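PDB 6ILS: ribokinase from Arabidopsis thaliana, which catalyses the magnesium-dependent transfer of a phosphoryl group from ATP to O-5 of D-ribose, giving D-ribose 5-phosphate. Local coordinates for residues Ala11-Tyr16 against Gly34-Gly39; Asp65-Leu70 against Thr95-Val100. All coordinates share one frame; numbering follows the deposited sequence.

In the fold
Contacts 1 and 2 meet at the strand 12-18, which pairs with 33-39 on one side and with 96-102 on the other, so contact 1 lies within the small four-stranded lid sheet over the sugar and contact 2 links a helix to it. Contact 1 is strand against strand, partly buried, with 33-39 outermost in the sheet of this chain; its backbone ladder places a carboxylate on ribose. Contact 2 is more fully buried and joins the start of helix 66-75 to the beginning of strand 96-102, mainly through an aspartate, a threonine and a water. Backbone bonds from I15 to A98 and V100 tie the two together, and both touch the second subunit, whose H67 packs on I15 and T36.

Contact 1 (Ala11-Tyr16 against Gly34-Gly39); sequences ANADIY and GQTLAG. With RIB (alpha-D-ribofuranose), chain F.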
loop_
_atom_site.group_PDB
_atom_site.type_symbol
_atom_site.label_atom_id
_atom_site.label_comp_id
_atom_site.label_asym_id
_atom_site.label_seq_id
_atom_site.Cartn_x
_atom_site.Cartn_y
_atom_site.Cartn_z
ATOM N N ALA B 11 8.309 -10.255 6.045
ATOM C CA ALA B 11 6.994 -9.726 6.364
ATOM C C ALA B 11 6.645 -8.689 5.303
ATOM O O ALA B 11 7.429 -7.793 5.054
ATOM C CB ALA B 11 6.967 -9.111 7.767
ATOM N N ASN B 12 5.491 -8.858 4.654
ATOM C CA ASN B 12 5.015 -7.974 3.590
ATOM C C ASN B 12 3.628 -7.446 3.879
ATOM O O ASN B 12 2.790 -8.179 4.393
ATOM C CB ASN B 12 4.929 -8.707 2.237
ATOM C CG ASN B 12 6.271 -9.074 1.671
ATOM O OD1 ASN B 12 7.265 -8.379 1.883
ATOM N ND2 ASN B 12 6.303 -10.164 0.903
ATOM N N ALA B 13 3.367 -6.196 3.511
ATOM C CA ALA B 13 1.981 -5.784 3.341
ATOM C C ALA B 13 1.601 -6.172 1.917
ATOM O O ALA B 13 2.279 -5.799 0.970
ATOM C CB ALA B 13 1.810 -4.286 3.573
ATOM N N ASP B 14 0.534 -6.943 1.780
ATOM C CA ASP B 14 0.080 -7.393 0.476
ATOM C C ASP B 14 -0.993 -6.444 -0.053
ATOM O O ASP B 14 -2.080 -6.386 0.507
ATOM C CB ASP B 14 -0.456 -8.821 0.572
ATOM C CG ASP B 14 0.659 -9.859 0.771
ATOM O OD1 ASP B 14 1.815 -9.575 0.376
ATOM O OD2 ASP B 14 0.361 -10.956 1.293
ATOM N N ILE B 15 -0.661 -5.702 -1.107
ATOM C CA ILE B 15 -1.570 -4.714 -1.690
ATOM C C ILE B 15 -2.286 -5.297 -2.913
ATOM O O ILE B 15 -1.742 -5.303 -4.013
ATOM C CB ILE B 15 -0.844 -3.435 -2.132
ATOM C CG1 ILE B 15 0.135 -2.927 -1.062
ATOM C CG2 ILE B 15 -1.863 -2.351 -2.469
ATOM C CD1 ILE B 15 -0.524 -2.303 0.101
ATOM N N TYR B 16 -3.499 -5.785 -2.702
ATOM C CA TYR B 16 -4.301 -6.391 -3.763
ATOM C C TYR B 16 -5.171 -5.372 -4.457
ATOM O O TYR B 16 -5.938 -4.678 -3.798
ATOM C CB TYR B 16 -5.192 -7.487 -3.192
ATOM C CG TYR B 16 -4.411 -8.638 -2.628
ATOM C CD1 TYR B 16 -3.896 -9.617 -3.460
ATOM C CD2 TYR B 16 -4.181 -8.741 -1.264
ATOM C CE1 TYR B 16 -3.175 -10.673 -2.955
ATOM C CE2 TYR B 16 -3.462 -9.793 -0.743
ATOM C CZ TYR B 16 -2.958 -10.759 -1.596
ATOM O OH TYR B 16 -2.235 -11.814 -1.084
ATOM N N GLY B 34 -9.996 -3.116 -3.786
ATOM C CA GLY B 34 -8.705 -3.508 -3.257
ATOM C C GLY B 34 -8.769 -3.816 -1.776
ATOM O O GLY B 34 -9.793 -3.587 -1.113
ATOM N N GLN B 35 -7.668 -4.355 -1.260
ATOM C CA GLN B 35 -7.537 -4.642 0.155
ATOM C C GLN B 35 -6.054 -4.757 0.475
ATOM O O GLN B 35 -5.291 -5.270 -0.329
ATOM C CB GLN B 35 -8.272 -5.925 0.515
ATOM C CG GLN B 35 -8.597 -6.078 1.984
ATOM C CD GLN B 35 -9.528 -7.251 2.243
ATOM O OE1 GLN B 35 -9.970 -7.920 1.307
ATOM N NE2 GLN B 35 -9.826 -7.509 3.516
ATOM N N THR B 36 -5.640 -4.244 1.629
ATOM C CA THR B 36 -4.255 -4.402 2.083
ATOM C C THR B 36 -4.231 -5.334 3.278
ATOM O O THR B 36 -4.895 -5.076 4.285
ATOM C CB THR B 36 -3.607 -3.058 2.463
ATOM O OG1 THR B 36 -3.404 -2.277 1.278
ATOM C CG2 THR B 36 -2.257 -3.298 3.132
ATOM N N LEU B 37 -3.468 -6.423 3.167
ATOM C CA LEU B 37 -3.464 -7.444 4.211
ATOM C C LEU B 37 -2.045 -7.781 4.679
ATOM O O LEU B 37 -1.077 -7.589 3.943
ATOM C CB LEU B 37 -4.161 -8.716 3.712
ATOM C CG LEU B 37 -5.659 -8.655 3.400
ATOM C CD1 LEU B 37 -6.105 -9.922 2.687
ATOM C CD2 LEU B 37 -6.469 -8.451 4.675
ATOM N N ALA B 38 -1.953 -8.272 5.909
ATOM C CA ALA B 38 -0.700 -8.746 6.471
ATOM C C ALA B 38 -0.283 -10.040 5.786
ATOM O O ALA B 38 -1.084 -10.959 5.642
ATOM C CB ALA B 38 -0.838 -8.961 7.952
ATOM N N GLY B 39 0.977 -10.116 5.371
ATOM C CA GLY B 39 1.449 -11.296 4.671
ATOM C C GLY B 39 2.964 -11.363 4.656
ATOM O O GLY B 39 3.631 -10.849 5.552
HETATM O O5 RIB F . 3.099 -17.097 0.209
HETATM C C5 RIB F . 2.368 -15.905 0.326
HETATM C C4 RIB F . 3.223 -14.810 0.363
HETATM O O4 RIB F . 4.182 -14.776 -0.801
HETATM C C3 RIB F . 2.305 -13.536 0.119
HETATM O O3 RIB F . 1.753 -13.103 1.454
HETATM C C2 RIB F . 3.004 -12.709 -0.516
HETATM O O2 RIB F . 3.363 -11.510 0.279
HETATM C C1 RIB F . 4.375 -13.504 -1.038
HETATM O O1 RIB F . 5.482 -13.048 -0.351
HETATM O O HOH W 1 -2.420 -11.936 2.568
#
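With CG turned opposite its own carbonyl carbon (chi1 -72°), D14 lifts its carboxylate off the sheet on the same face as L37, and its OD2 comes to 3.6 Å from G39 CA. Glycine suits that place because a beta carbon on G39 would collide with D14 OD2. On the other face I15 and T36 lie side by side: the two torsions of I15 (chi1 -46°, chi2 -74°) carry CD1 to 3.1 Å from T36 OG1 and against T36 CG2, where H67 of the second subunit packs on both. Six backbone hydrogen bonds lace the antiparallel strands together, among them D14 N to L37 O at 2.8 Å. Farther along the D14 face, Y16 CE2 touches L37 CD1 at 4.3 Å.

The carboxylate grips ribose with both oxygens, RIB O2 donating to D14 OD1 at a very short 2.5 Å and RIB O3 to D14 OD2 at 2.6 Å, while a water also donates to OD2. An alanine here would leave both sugar hydroxyls without this acceptor and would probably let the ring shift. Two acceptors matched to two neighbouring hydroxyls imply recognition of the 2,3-diol, with O5, the atom to be phosphorylated, at the other end of the sugar.

Contact 2 (Asp65-Leu70 against Thr95-Val100); sequences DAHGKL and TGHAVV
D65 holds T95 with both carboxylate oxygens. OD1 of D65 accepts from T95 OG1 at 2.7 Å on its syn side, slightly out of the carboxylate plane, while OD2 of D65 uses its syn lone pair for T95 N at 3.0 Å. The same OD1 also takes G68 N at 2.8 Å, nearly along its C-O axis, which makes D65 the N-cap of the helix. Its CG sits between the backbone N and the carbonyl carbon (chi1 50°), a rotation that brings the carboxylate to the N-H of G68 at the helix start. Three N-H or O-H donors thus fix its rotation, and the helix N-terminus would probably stabilise its negative charge.

A threonine suits position T95 because its hydroxyl gives to D65 and receives from G63 N, while T95 CB packs 3.8 Å from H67 CB. G68 passes close by, and a beta carbon on it would clash with T95 OG1. T95 O accepts twice, from H97 ND1 at 2.9 Å, in the plane of that imidazole, and from a water at 2.7 Å. That water lies at the edge of the H67 ring, 2.7 Å from H67 ND1, and reaches D65 OD2 weakly. H67 NE2 is hydrogen-bonded to H67 NE2 of the second subunit, so both ring nitrogens of this buried histidine have partners. The H67 and H97 rings meet obliquely, their planes at 46°.

An aspartate N-cap here clamps T95 beside a strand of the lid, which, as in related PfkB-family ribokinases, probably closes over the sugar and pairs with the second subunit's lid.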
loop_
_atom_site.group_PDB
_atom_site.type_symbol
_atom_site.label_atom_id
_atom_site.label_comp_id
_atom_site.label_asym_id
_atom_site.label_seq_id
_atom_site.Cartn_x
_atom_site.Cartn_y
_atom_site.Cartn_z
ATOM N N ASP B 65 6.669 2.124 10.021
ATOM C CA ASP B 65 5.627 2.717 9.184
ATOM C C ASP B 65 4.298 2.006 9.406
ATOM O O ASP B 65 4.198 1.109 10.236
ATOM C CB ASP B 65 6.023 2.685 7.697
ATOM C CG ASP B 65 6.493 1.296 7.221
ATOM O OD1 ASP B 65 6.054 0.281 7.793
ATOM O OD2 ASP B 65 7.301 1.241 6.266
ATOM N N ALA B 66 3.271 2.419 8.666
ATOM C CA ALA B 66 1.934 1.877 8.855
ATOM C C ALA B 66 1.846 0.395 8.454
ATOM O O ALA B 66 1.138 -0.383 9.091
ATOM C CB ALA B 66 0.909 2.710 8.058
ATOM N N HIS B 67 2.558 0.025 7.394
ATOM C CA HIS B 67 2.630 -1.379 6.962
ATOM C C HIS B 67 3.290 -2.257 8.036
ATOM O O HIS B 67 2.873 -3.404 8.269
ATOM C CB HIS B 67 3.409 -1.500 5.658
ATOM C CG HIS B 67 2.669 -1.009 4.452
ATOM N ND1 HIS B 67 3.311 -0.664 3.282
ATOM C CD2 HIS B 67 1.346 -0.829 4.221
ATOM C CE1 HIS B 67 2.420 -0.280 2.386
ATOM N NE2 HIS B 67 1.219 -0.380 2.925
ATOM N N GLY B 68 4.322 -1.711 8.671
ATOM C CA GLY B 68 5.002 -2.383 9.763
ATOM C C GLY B 68 4.064 -2.637 10.916
ATOM O O GLY B 68 4.072 -3.710 11.516
ATOM N N LYS B 69 3.248 -1.635 11.233
ATOM C CA LYS B 69 2.278 -1.742 12.306
ATOM C C LYS B 69 1.195 -2.772 12.003
ATOM O O LYS B 69 0.751 -3.495 12.897
ATOM C CB LYS B 69 1.629 -0.378 12.576
ATOM C CG LYS B 69 0.968 -0.287 13.944
ATOM C CD LYS B 69 1.432 0.977 14.672
ATOM C CE LYS B 69 1.507 0.780 16.180
ATOM N NZ LYS B 69 2.083 1.978 16.871
ATOM N N LEU B 70 0.760 -2.803 10.750
ATOM C CA LEU B 70 -0.200 -3.792 10.279
ATOM C C LEU B 70 0.293 -5.204 10.605
ATOM O O LEU B 70 -0.441 -6.029 11.133
ATOM C CB LEU B 70 -0.412 -3.629 8.774
ATOM C CG LEU B 70 -1.180 -4.692 7.988
ATOM C CD1 LEU B 70 -2.644 -4.722 8.408
ATOM C CD2 LEU B 70 -1.021 -4.416 6.494
ATOM N N THR B 95 8.859 -1.088 5.321
ATOM C CA THR B 95 8.381 -2.474 5.433
ATOM C C THR B 95 8.192 -3.009 4.016
ATOM O O THR B 95 7.686 -2.296 3.147
ATOM C CB THR B 95 7.056 -2.543 6.240
ATOM O OG1 THR B 95 7.291 -2.073 7.574
ATOM C CG2 THR B 95 6.464 -3.968 6.295
ATOM N N GLY B 96 8.625 -4.239 3.768
ATOM C CA GLY B 96 8.453 -4.839 2.458
ATOM C C GLY B 96 6.984 -4.915 2.083
ATOM O O GLY B 96 6.098 -5.013 2.929
ATOM N N HIS B 97 6.712 -4.842 0.793
ATOM C CA HIS B 97 5.341 -4.964 0.349
ATOM C C HIS B 97 5.291 -5.539 -1.054
ATOM O O HIS B 97 6.301 -5.573 -1.767
ATOM C CB HIS B 97 4.604 -3.607 0.432
ATOM C CG HIS B 97 5.372 -2.447 -0.122
ATOM N ND1 HIS B 97 6.458 -1.896 0.523
ATOM C CD2 HIS B 97 5.173 -1.693 -1.231
ATOM C CE1 HIS B 97 6.918 -0.876 -0.184
ATOM N NE2 HIS B 97 6.149 -0.726 -1.249
ATOM N N ALA B 98 4.109 -6.022 -1.418
ATOM C CA ALA B 98 3.878 -6.651 -2.712
ATOM C C ALA B 98 2.588 -6.111 -3.316
ATOM O O ALA B 98 1.516 -6.243 -2.721
ATOM C CB ALA B 98 3.802 -8.164 -2.565
ATOM N N VAL B 99 2.698 -5.485 -4.482
ATOM C CA VAL B 99 1.516 -5.055 -5.218
ATOM C C VAL B 99 1.005 -6.211 -6.068
ATOM O O VAL B 99 1.638 -6.595 -7.053
ATOM C CB VAL B 99 1.811 -3.846 -6.107
ATOM C CG1 VAL B 99 0.579 -3.474 -6.927
ATOM C CG2 VAL B 99 2.264 -2.671 -5.252
ATOM N N VAL B 100 -0.131 -6.773 -5.673
ATOM C CA VAL B 100 -0.685 -7.926 -6.364
ATOM C C VAL B 100 -1.870 -7.512 -7.242
ATOM O O VAL B 100 -2.977 -7.288 -6.746
ATOM C CB VAL B 100 -1.125 -9.011 -5.365
ATOM C CG1 VAL B 100 -1.579 -10.263 -6.101
ATOM C CG2 VAL B 100 0.012 -9.332 -4.406
HETATM O O HOH W 2 5.966 -0.173 3.420
#